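PDB 4XUR: endo-1,4-beta-xylanase C, which hydrolyses internal beta-1,4-xylosidic linkages in xylan, and is represented here by its second CBM22 carbohydrate-binding module, in complex with xylotetraose. Local coordinates for residues Arg31-Leu36 and Ser54-Tyr59; Glu65-Leu70 and Thr137-Leu142. All blocks are in the same frame, centred on the assembly; numbering follows the deposited sequence.

Interaction 1 (Arg31-Leu36 and Ser54-Tyr59); sequences RGTEKL and SRSETY. With XYP (beta-D-xylopyranose), chain D; XYP (beta-D-xylopyranose), chain B.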
# COMPACT_ATOMS: atom_id res chain seq x y z
N ARG A 31 8.21 5.33 -1.82
CA ARG A 31 7.86 6.02 -3.04
C ARG A 31 8.62 7.36 -3.22
O ARG A 31 8.66 7.91 -4.32
CB ARG A 31 6.35 6.26 -3.08
CG ARG A 31 5.58 4.94 -2.99
CD ARG A 31 4.06 5.12 -3.28
NE ARG A 31 3.82 5.37 -4.68
CZ ARG A 31 3.11 6.39 -5.17
NH1 ARG A 31 2.59 7.31 -4.37
NH2 ARG A 31 2.94 6.47 -6.49
N GLY A 32 9.16 7.88 -2.12
CA GLY A 32 10.00 9.09 -2.12
C GLY A 32 11.07 8.99 -1.07
O GLY A 32 11.91 8.12 -1.11
N THR A 33 11.05 9.95 -0.12
CA THR A 33 12.09 10.05 0.90
C THR A 33 11.71 9.42 2.22
O THR A 33 12.45 9.53 3.21
CB THR A 33 12.44 11.54 1.12
OG1 THR A 33 11.23 12.24 1.41
CG2 THR A 33 13.08 12.10 -0.10
N GLU A 34 10.57 8.76 2.28
CA GLU A 34 10.11 8.12 3.52
C GLU A 34 10.91 6.83 3.88
O GLU A 34 11.69 6.31 3.06
CB GLU A 34 8.60 7.88 3.52
CG GLU A 34 8.09 6.72 2.66
CD GLU A 34 8.02 6.97 1.20
OE1 GLU A 34 8.77 7.80 0.66
OE2 GLU A 34 7.17 6.31 0.51
N LYS A 35 10.69 6.39 5.08
CA LYS A 35 11.48 5.26 5.67
C LYS A 35 10.52 4.11 5.96
O LYS A 35 9.50 4.26 6.63
CB LYS A 35 12.14 5.69 6.94
CG LYS A 35 12.67 4.56 7.78
CD LYS A 35 13.20 5.10 9.13
CE LYS A 35 13.93 4.01 9.89
NZ LYS A 35 13.01 3.17 10.76
N LEU A 36 10.92 2.93 5.46
CA LEU A 36 10.22 1.67 5.74
C LEU A 36 11.05 0.75 6.61
O LEU A 36 12.27 0.65 6.44
CB LEU A 36 9.98 0.93 4.39
CG LEU A 36 8.63 1.18 3.72
CD1 LEU A 36 8.58 2.57 3.13
CD2 LEU A 36 8.36 0.08 2.65
N SER A 54 8.53 9.02 8.61
CA SER A 54 9.27 10.08 7.90
C SER A 54 8.56 10.44 6.60
O SER A 54 9.23 10.76 5.61
CB SER A 54 10.73 9.68 7.60
OG SER A 54 11.47 9.50 8.78
N ARG A 55 7.22 10.42 6.62
CA ARG A 55 6.41 10.79 5.47
C ARG A 55 6.35 12.33 5.40
O ARG A 55 6.12 12.97 6.40
CB ARG A 55 5.01 10.18 5.56
CG ARG A 55 4.97 8.65 5.75
CD ARG A 55 3.53 8.12 5.98
NE ARG A 55 2.66 8.36 4.79
CZ ARG A 55 1.51 9.02 4.80
NH1 ARG A 55 1.01 9.53 5.89
NH2 ARG A 55 0.83 9.21 3.63
N SER A 56 6.57 12.87 4.22
CA SER A 56 6.45 14.36 4.05
C SER A 56 5.64 14.65 2.78
O SER A 56 5.68 15.79 2.25
CB SER A 56 7.83 14.99 3.99
OG SER A 56 8.63 14.60 2.90
N GLU A 57 4.92 13.65 2.29
CA GLU A 57 3.91 13.83 1.28
C GLU A 57 2.76 12.83 1.53
O GLU A 57 2.93 11.81 2.23
CB GLU A 57 4.49 13.60 -0.13
CG GLU A 57 5.69 14.43 -0.55
CD GLU A 57 5.41 15.92 -0.78
OE1 GLU A 57 4.25 16.35 -0.81
OE2 GLU A 57 6.42 16.69 -0.90
N THR A 58 1.57 13.15 1.02
CA THR A 58 0.41 12.27 1.21
C THR A 58 0.71 10.98 0.49
O THR A 58 0.25 9.91 0.91
CB THR A 58 -0.91 12.81 0.57
OG1 THR A 58 -0.70 13.01 -0.84
CG2 THR A 58 -1.36 14.10 1.22
N TYR A 59 1.47 11.09 -0.60
CA TYR A 59 1.77 9.93 -1.45
C TYR A 59 2.93 9.02 -0.98
O TYR A 59 3.18 7.97 -1.62
CB TYR A 59 1.96 10.39 -2.91
CG TYR A 59 3.10 11.31 -3.18
CD1 TYR A 59 4.40 10.83 -3.32
CD2 TYR A 59 2.88 12.70 -3.34
CE1 TYR A 59 5.46 11.70 -3.59
CE2 TYR A 59 3.95 13.57 -3.62
CZ TYR A 59 5.23 13.05 -3.75
OH TYR A 59 6.31 13.90 -4.03
C1 XYP D . 5.07 10.68 -7.25
C2 XYP D . 4.34 11.88 -7.76
C3 XYP D . 3.01 12.06 -7.09
C4 XYP D . 2.22 10.74 -7.15
C5 XYP D . 3.06 9.58 -6.66
O2 XYP D . 5.17 13.07 -7.54
O3 XYP D . 2.25 13.08 -7.73
O4 XYP D . 1.09 10.86 -6.34
O5 XYP D . 4.25 9.48 -7.43
O1 XYP B . 10.75 10.74 -5.77
C1 XYP B . 10.35 10.52 -7.15
C2 XYP B . 9.72 9.12 -7.28
C3 XYP B . 8.29 9.09 -7.81
C4 XYP B . 7.45 10.18 -7.14
C5 XYP B . 8.21 11.46 -6.72
O2 XYP B . 10.52 8.26 -8.09
O3 XYP B . 7.70 7.79 -7.44
O4 XYP B . 6.38 10.46 -8.03
O5 XYP B . 9.42 11.55 -7.50
O HOH W 1 10.16 12.36 3.86

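Interaction 2 (Glu65-Leu70 and Thr137-Leu142); sequences EVLPYL and TGISGL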
# COMPACT_ATOMS: atom_id res chain seq x y z
N GLU A 65 5.79 -4.22 -5.96
CA GLU A 65 5.51 -4.68 -7.34
C GLU A 65 4.77 -6.03 -7.23
O GLU A 65 5.30 -7.00 -6.61
CB GLU A 65 6.80 -4.85 -8.13
CG GLU A 65 6.60 -5.45 -9.51
CD GLU A 65 5.85 -4.57 -10.47
OE1 GLU A 65 6.42 -3.52 -10.85
OE2 GLU A 65 4.69 -4.90 -10.89
N VAL A 66 3.60 -6.13 -7.84
CA VAL A 66 2.88 -7.42 -7.82
C VAL A 66 2.51 -8.05 -9.18
O VAL A 66 1.96 -9.14 -9.21
CB VAL A 66 1.62 -7.35 -6.95
CG1 VAL A 66 2.02 -7.03 -5.45
CG2 VAL A 66 0.61 -6.38 -7.53
N LEU A 67 2.77 -7.35 -10.25
CA LEU A 67 2.47 -7.87 -11.63
C LEU A 67 2.99 -9.32 -11.81
O LEU A 67 2.23 -10.15 -12.26
CB LEU A 67 3.00 -7.00 -12.70
CG LEU A 67 2.44 -7.35 -14.09
CD1 LEU A 67 0.89 -7.37 -14.12
CD2 LEU A 67 2.93 -6.32 -15.08
N PRO A 68 4.25 -9.62 -11.41
CA PRO A 68 4.74 -10.99 -11.64
C PRO A 68 3.98 -12.10 -11.00
O PRO A 68 4.06 -13.25 -11.45
CB PRO A 68 6.19 -10.91 -11.05
CG PRO A 68 6.52 -9.43 -11.04
CD PRO A 68 5.23 -8.84 -10.62
N TYR A 69 3.21 -11.83 -9.94
CA TYR A 69 2.37 -12.80 -9.24
C TYR A 69 1.05 -13.10 -9.99
O TYR A 69 0.31 -14.03 -9.61
CB TYR A 69 2.06 -12.34 -7.85
CG TYR A 69 3.27 -12.21 -6.94
CD1 TYR A 69 3.79 -13.32 -6.28
CD2 TYR A 69 3.86 -10.99 -6.68
CE1 TYR A 69 4.90 -13.18 -5.42
CE2 TYR A 69 4.97 -10.85 -5.84
CZ TYR A 69 5.47 -11.96 -5.21
OH TYR A 69 6.55 -11.75 -4.32
N LEU A 70 0.70 -12.26 -10.93
CA LEU A 70 -0.67 -12.24 -11.49
C LEU A 70 -0.70 -12.55 -12.99
O LEU A 70 0.30 -12.41 -13.69
CB LEU A 70 -1.31 -10.87 -11.24
CG LEU A 70 -1.18 -10.28 -9.80
CD1 LEU A 70 -1.84 -8.91 -9.70
CD2 LEU A 70 -1.77 -11.25 -8.81
N THR A 137 -2.19 -4.25 -23.62
CA THR A 137 -2.04 -2.87 -23.16
C THR A 137 -0.58 -2.44 -23.08
O THR A 137 -0.28 -1.24 -23.03
CB THR A 137 -2.63 -2.54 -21.78
OG1 THR A 137 -1.90 -3.26 -20.76
CG2 THR A 137 -4.15 -2.80 -21.72
N GLY A 138 0.35 -3.39 -23.07
CA GLY A 138 1.76 -3.10 -22.84
C GLY A 138 2.12 -2.89 -21.36
O GLY A 138 3.26 -2.50 -21.03
N ILE A 139 1.19 -3.21 -20.45
CA ILE A 139 1.45 -3.13 -19.04
C ILE A 139 2.75 -3.83 -18.69
O ILE A 139 2.94 -4.96 -19.11
CB ILE A 139 0.26 -3.66 -18.15
CG1 ILE A 139 0.41 -3.36 -16.64
CG2 ILE A 139 -0.03 -5.16 -18.38
CD1 ILE A 139 0.02 -2.00 -16.16
N SER A 140 3.60 -3.16 -17.89
CA SER A 140 4.91 -3.67 -17.50
C SER A 140 5.24 -3.56 -16.00
O SER A 140 6.27 -4.10 -15.55
CB SER A 140 6.03 -3.04 -18.33
OG SER A 140 6.07 -1.62 -18.16
N GLY A 141 4.42 -2.86 -15.26
CA GLY A 141 4.42 -2.81 -13.76
C GLY A 141 3.08 -2.50 -13.16
O GLY A 141 2.30 -1.72 -13.71
N LEU A 142 2.75 -3.18 -12.07
CA LEU A 142 1.54 -2.93 -11.34
C LEU A 142 1.85 -3.16 -9.86
O LEU A 142 2.02 -4.30 -9.43
CB LEU A 142 0.43 -3.91 -11.81
CG LEU A 142 -1.02 -3.72 -11.27
CD1 LEU A 142 -2.07 -4.24 -12.28
CD2 LEU A 142 -1.24 -4.38 -9.95
O HOH W 2 7.97 -3.21 -13.33

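Interaction 1 (Arg31-Leu36 and Ser54-Tyr59)
Arg-31 and Tyr-59 meet through a single direct hydrogen bond, and both side chains also line the xylo-oligosaccharide pocket: NH1 of Arg-31 donates a hydrogen bond to the backbone O of Tyr-59 (2.9 Å, 154° at the hydrogen). The site belongs to the glycan-binding face of a beta-sandwich carbohydrate-binding module. The carbonyl oxygen sits at the guanidinium edge, near its plane. NH2 pairs with Glu-98, NH1 bonds weakly to a xylose O2 and the group makes a cation-pi contact with Tyr-145, so its rotation is probably well restrained. One xylose packs over a face of the Tyr-59 ring, C3 over its centre and 3.7 Å from its plane, a CH-pi type of stacking; the CB of Glu-57 covers the other face, nearer the rim. With CG between backbone N and carbonyl carbon (chi1 63°), the ring presents that face to the sugar.

Behind the sugar, Glu-34 folds back on its own loop. Its OE2 takes the N-H of Arg-31 in a nearly straight bond (2.7 Å), from above the carboxylate plane, and OE1 receives Gly-32 N through its syn lone pair; Gly-61 N also binds OE2. These bonds close the Arg-31 to Glu-34 turn and probably help hold Arg-31 in place. Farther from the sugar, one water joins the loops: it donates to Ser-54 O, bonds to Ser-56 OG and lies 2.7 Å from Thr-33 OG1.

Interaction 2 (Glu65-Leu70 and Thr137-Leu142)
The start of strand 139-147 meets the turn that follows strand 63-65, with the CA atoms of Leu-67 and Leu-142 5.0 Å apart and Leu-142 O accepting from Val-66 N (2.9 Å) and, weakly, from Leu-67 N. Glu-65 completes the join with its side chain. Its chain, extended at chi1 (175°) and bent at chi2, carries OE2 to the N-H of Leu-142 (2.8 Å), which meets it on the syn side, while Leu-67 N uses the anti lone pair of the same oxygen. Two backbone donors thus grip OE2. OE1 forms a salt bridge with Arg-143, and a water donates to both OE1 and Ser-140 O.

On the apolar side, Val-66 CG2 touches Leu-142 CD2 at 3.6 Å. The side chains of Leu-67 and Leu-142 cross at about a right angle, their CB atoms 4.1 Å apart, and Leu-67 CD2 reaches over the backbone to Ser-140 C (3.7 Å) and comes within 4.2 Å of Ile-139 CG1. Val-132 and Ile-171 extend this apolar cluster. Ser-140 and Gly-141 both sit opposite Glu-100 of strand 90-101, a classic beta bulge in strand 139-147, next to the place where edge strand 63-65 of the beta-sandwich ends in a short 3-10 turn.

How the interactions relate
Both contacts tie a loop flanking strand 63-65 to another part of the beta-sandwich: interaction 1 uses the loop before it, interaction 2 the turn after it. Their centres lie 23 Å apart, and with nearest atoms about 10 Å apart they do not meet. Interaction 1 is partly buried, with pocket residues at one end and exposed serine and threonine at the other; its chemistry is polar, water-bridged and sugar-facing. Interaction 2 is buried, with backbone hydrogen bonds and branched aliphatic side chains, and its Glu-65 lies about 12 Å from a bound xylose. In each, a glutamate accepts backbone N-H groups: Glu-34 from its own loop and from Gly-61, Glu-65 from its own segment and from across the contact.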